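5-carboxymethyl-2-hydroxymuconate semialdehyde dehydrogenase (Thermus thermophilus, PDB 2D4E) probably catalyses the NAD-dependent oxidation of 5-carboxymethyl-2-hydroxymuconate semialdehyde to the corresponding carboxylate, as an aldehyde dehydrogenase family member. Local coordinates at residues Glu130-Tyr135 with Leu178-Ile183. Sequence-based numbering, arbitrary orientation.
Sequences ENFAFY and LSTWRI
Segments 130-135 and 178-183, turns of helices 118-136 and 175-188, run side by side in nearly the same sense, the segment axes 14° apart and 8.9 Å away at closest approach, with N131 set level with W181. The one direct hydrogen bond between them runs from N131 ND2 to T180 OG1 at 2.9 Å. Its N-H...O angle of 162° and the position of OG1 almost within the amide plane indicate a well-aligned donor. T180 OG1 sits between its own backbone N and carbonyl carbon (chi1 60°), a setting that also lets it bond to the carbonyl of L176 one turn earlier. The other end of the amide, N131 OD1, meets the edge of the indole 3.5 Å from W181 CE3 and is also bonded by R127. With an alanine here the amide is gone, which would probably leave T180 OG1 without that donor, R127 without this acceptor and a gap beside the tryptophan edge.

On one flank F132 brings its ring edge against the threonine methyl, CE1 to T180 CG2 being 3.5 Å, and its CZ lies 4.0 Å from I183 CG2; helix 85-101 packs on the same phenyl ring. On the other, Y135 directs its hydroxyl over a face of the W181 indole, OH to CH2 4.0 Å. A water over that face completes the link, accepting from Y135 OH at 2.5 Å and donating to W181 O at 2.9 Å. W181 NE1 is in turn bonded to E271.

All six touching residues are buried. The pair thus joins two helices inside the aldehyde dehydrogenase fold, helix 175-188 following strand 166-169 of the parallel, Rossmann-like sheet, with L178 touching the bound NAD.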
ATOM      1  N   GLU C 130     -23.307 -11.058   4.836  1.00 15.70           N
ATOM      2  CA  GLU C 130     -21.938 -10.629   5.125  1.00 18.73           C
ATOM      3  C   GLU C 130     -21.278  -9.956   3.921  1.00 16.30           C
ATOM      4  O   GLU C 130     -20.448  -9.060   4.086  1.00 16.85           O
ATOM      5  CB  GLU C 130     -21.081 -11.818   5.571  1.00 19.46           C
ATOM      6  CG  GLU C 130     -19.599 -11.481   5.754  1.00 26.57           C
ATOM      7  CD  GLU C 130     -18.785 -12.642   6.323  1.00 36.89           C
ATOM      8  OE1 GLU C 130     -18.902 -13.776   5.801  1.00 35.02           O
ATOM      9  OE2 GLU C 130     -18.021 -12.416   7.288  1.00 38.03           O
ATOM     10  N   ASN C 131     -21.632 -10.395   2.718  1.00 13.10           N
ATOM     11  CA  ASN C 131     -21.068  -9.800   1.514  1.00 18.55           C
ATOM     12  C   ASN C 131     -21.386  -8.302   1.495  1.00 16.74           C
ATOM     13  O   ASN C 131     -20.522  -7.482   1.190  1.00 17.40           O
ATOM     14  CB  ASN C 131     -21.627 -10.470   0.248  1.00 14.56           C
ATOM     15  CG  ASN C 131     -20.994 -11.828  -0.028  1.00 15.46           C
ATOM     16  OD1 ASN C 131     -19.898 -12.128   0.454  1.00 19.29           O
ATOM     17  ND2 ASN C 131     -21.674 -12.649  -0.825  1.00 13.89           N
ATOM     18  N   PHE C 132     -22.622  -7.949   1.833  1.00 14.71           N
ATOM     19  CA  PHE C 132     -23.021  -6.543   1.856  1.00 19.53           C
ATOM     20  C   PHE C 132     -22.439  -5.791   3.051  1.00 18.37           C
ATOM     21  O   PHE C 132     -21.986  -4.656   2.917  1.00 19.99           O
ATOM     22  CB  PHE C 132     -24.548  -6.411   1.851  1.00 18.38           C
ATOM     23  CG  PHE C 132     -25.172  -6.691   0.515  1.00 18.77           C
ATOM     24  CD1 PHE C 132     -25.641  -7.962   0.200  1.00 13.27           C
ATOM     25  CD2 PHE C 132     -25.247  -5.687  -0.450  1.00 16.70           C
ATOM     26  CE1 PHE C 132     -26.175  -8.234  -1.061  1.00 17.09           C
ATOM     27  CE2 PHE C 132     -25.777  -5.946  -1.710  1.00 16.88           C
ATOM     28  CZ  PHE C 132     -26.242  -7.226  -2.016  1.00 22.22           C
ATOM     29  N   ALA C 133     -22.447  -6.423   4.219  1.00 17.24           N
ATOM     30  CA  ALA C 133     -21.906  -5.787   5.411  1.00 19.22           C
ATOM     31  C   ALA C 133     -20.417  -5.521   5.224  1.00 21.22           C
ATOM     32  O   ALA C 133     -19.887  -4.499   5.680  1.00 19.83           O
ATOM     33  CB  ALA C 133     -22.132  -6.677   6.631  1.00 20.86           C
ATOM     34  N   PHE C 134     -19.752  -6.452   4.542  1.00 19.53           N
ATOM     35  CA  PHE C 134     -18.321  -6.365   4.272  1.00 16.56           C
ATOM     36  C   PHE C 134     -17.974  -5.194   3.352  1.00 18.88           C
ATOM     37  O   PHE C 134     -17.217  -4.301   3.729  1.00 19.22           O
ATOM     38  CB  PHE C 134     -17.843  -7.675   3.643  1.00 17.52           C
ATOM     39  CG  PHE C 134     -16.386  -7.685   3.277  1.00 18.91           C
ATOM     40  CD1 PHE C 134     -15.403  -7.644   4.263  1.00 19.04           C
ATOM     41  CD2 PHE C 134     -15.994  -7.752   1.943  1.00 18.47           C
ATOM     42  CE1 PHE C 134     -14.050  -7.674   3.929  1.00 18.68           C
ATOM     43  CE2 PHE C 134     -14.641  -7.781   1.596  1.00 20.12           C
ATOM     44  CZ  PHE C 134     -13.667  -7.742   2.595  1.00 17.09           C
ATOM     45  N   TYR C 135     -18.526  -5.194   2.144  1.00 17.01           N
ATOM     46  CA  TYR C 135     -18.226  -4.127   1.201  1.00 19.43           C
ATOM     47  C   TYR C 135     -18.775  -2.764   1.597  1.00 19.88           C
ATOM     48  O   TYR C 135     -18.331  -1.740   1.082  1.00 16.72           O
ATOM     49  CB  TYR C 135     -18.700  -4.511  -0.200  1.00 15.42           C
ATOM     50  CG  TYR C 135     -17.773  -5.505  -0.855  1.00 16.58           C
ATOM     51  CD1 TYR C 135     -18.124  -6.853  -0.972  1.00 15.33           C
ATOM     52  CD2 TYR C 135     -16.525  -5.103  -1.329  1.00 13.84           C
ATOM     53  CE1 TYR C 135     -17.249  -7.777  -1.553  1.00 13.54           C
ATOM     54  CE2 TYR C 135     -15.642  -6.013  -1.909  1.00 16.44           C
ATOM     55  CZ  TYR C 135     -16.011  -7.346  -2.020  1.00 15.47           C
ATOM     56  OH  TYR C 135     -15.154  -8.234  -2.624  1.00 21.26           O
ATOM     57  N   LEU C 178     -23.409 -16.340  -4.695  1.00 18.47           N
ATOM     58  CA  LEU C 178     -22.617 -15.952  -5.849  1.00 19.67           C
ATOM     59  C   LEU C 178     -23.057 -14.668  -6.549  1.00 21.63           C
ATOM     60  O   LEU C 178     -22.245 -14.016  -7.198  1.00 20.54           O
ATOM     61  CB  LEU C 178     -22.562 -17.112  -6.839  1.00 22.22           C
ATOM     62  CG  LEU C 178     -21.976 -18.385  -6.214  1.00 20.69           C
ATOM     63  CD1 LEU C 178     -21.923 -19.476  -7.255  1.00 22.36           C
ATOM     64  CD2 LEU C 178     -20.587 -18.106  -5.657  1.00 19.96           C
ATOM     65  N   SER C 179     -24.325 -14.293  -6.427  1.00 20.01           N
ATOM     66  CA  SER C 179     -24.774 -13.064  -7.072  1.00 19.35           C
ATOM     67  C   SER C 179     -24.443 -11.872  -6.180  1.00 18.99           C
ATOM     68  O   SER C 179     -23.967 -10.850  -6.667  1.00 22.43           O
ATOM     69  CB  SER C 179     -26.280 -13.105  -7.373  1.00 19.41           C
ATOM     70  OG  SER C 179     -27.056 -13.114  -6.185  1.00 24.74           O
ATOM     71  N   THR C 180     -24.674 -12.011  -4.877  1.00 16.74           N
ATOM     72  CA  THR C 180     -24.378 -10.928  -3.939  1.00 16.04           C
ATOM     73  C   THR C 180     -22.876 -10.683  -3.849  1.00 16.22           C
ATOM     74  O   THR C 180     -22.445  -9.586  -3.491  1.00 17.03           O
ATOM     75  CB  THR C 180     -24.927 -11.217  -2.520  1.00 15.43           C
ATOM     76  OG1 THR C 180     -24.336 -12.416  -2.002  1.00 18.45           O
ATOM     77  CG2 THR C 180     -26.443 -11.365  -2.564  1.00 16.64           C
ATOM     78  N   TRP C 181     -22.090 -11.705  -4.183  1.00 13.01           N
ATOM     79  CA  TRP C 181     -20.630 -11.607  -4.177  1.00 16.06           C
ATOM     80  C   TRP C 181     -20.177 -10.517  -5.164  1.00 15.94           C
ATOM     81  O   TRP C 181     -19.143  -9.879  -4.966  1.00 16.13           O
ATOM     82  CB  TRP C 181     -20.020 -12.955  -4.591  1.00 17.14           C
ATOM     83  CG  TRP C 181     -18.505 -12.999  -4.647  1.00 14.68           C
ATOM     84  CD1 TRP C 181     -17.737 -13.402  -5.707  1.00 14.25           C
ATOM     85  CD2 TRP C 181     -17.590 -12.661  -3.596  1.00 12.64           C
ATOM     86  NE1 TRP C 181     -16.408 -13.337  -5.378  1.00 13.63           N
ATOM     87  CE2 TRP C 181     -16.286 -12.885  -4.091  1.00  9.61           C
ATOM     88  CE3 TRP C 181     -17.745 -12.189  -2.282  1.00 13.48           C
ATOM     89  CZ2 TRP C 181     -15.140 -12.654  -3.320  1.00 14.54           C
ATOM     90  CZ3 TRP C 181     -16.603 -11.959  -1.514  1.00 18.19           C
ATOM     91  CH2 TRP C 181     -15.319 -12.191  -2.036  1.00 14.49           C
ATOM     92  N   ARG C 182     -20.958 -10.308  -6.220  1.00 12.32           N
ATOM     93  CA  ARG C 182     -20.626  -9.310  -7.239  1.00 17.71           C
ATOM     94  C   ARG C 182     -21.444  -8.024  -7.090  1.00 20.26           C
ATOM     95  O   ARG C 182     -20.944  -6.916  -7.327  1.00 17.64           O
ATOM     96  CB  ARG C 182     -20.872  -9.892  -8.629  1.00 17.28           C
ATOM     97  CG  ARG C 182     -20.262 -11.271  -8.845  1.00 19.54           C
ATOM     98  CD  ARG C 182     -18.740 -11.237  -8.905  1.00 12.81           C
ATOM     99  NE  ARG C 182     -18.255 -12.369  -9.694  1.00 19.65           N
ATOM    100  CZ  ARG C 182     -17.182 -12.336 -10.477  1.00 19.91           C
ATOM    101  NH1 ARG C 182     -16.454 -11.230 -10.567  1.00 17.83           N
ATOM    102  NH2 ARG C 182     -16.836 -13.415 -11.168  1.00 17.45           N
ATOM    103  N   ILE C 183     -22.707  -8.184  -6.706  1.00 17.39           N
ATOM    104  CA  ILE C 183     -23.605  -7.057  -6.526  1.00 14.38           C
ATOM    105  C   ILE C 183     -23.130  -6.105  -5.436  1.00 14.77           C
ATOM    106  O   ILE C 183     -23.129  -4.890  -5.618  1.00 16.91           O
ATOM    107  CB  ILE C 183     -25.024  -7.543  -6.167  1.00 14.02           C
ATOM    108  CG1 ILE C 183     -25.582  -8.402  -7.310  1.00 14.40           C
ATOM    109  CG2 ILE C 183     -25.924  -6.344  -5.874  1.00  9.92           C
ATOM    110  CD1 ILE C 183     -26.844  -9.171  -6.937  1.00 12.57           C
TER
HETATM  111  O   HOH W   1     -16.334  -9.760  -4.215  1.00 18.83           O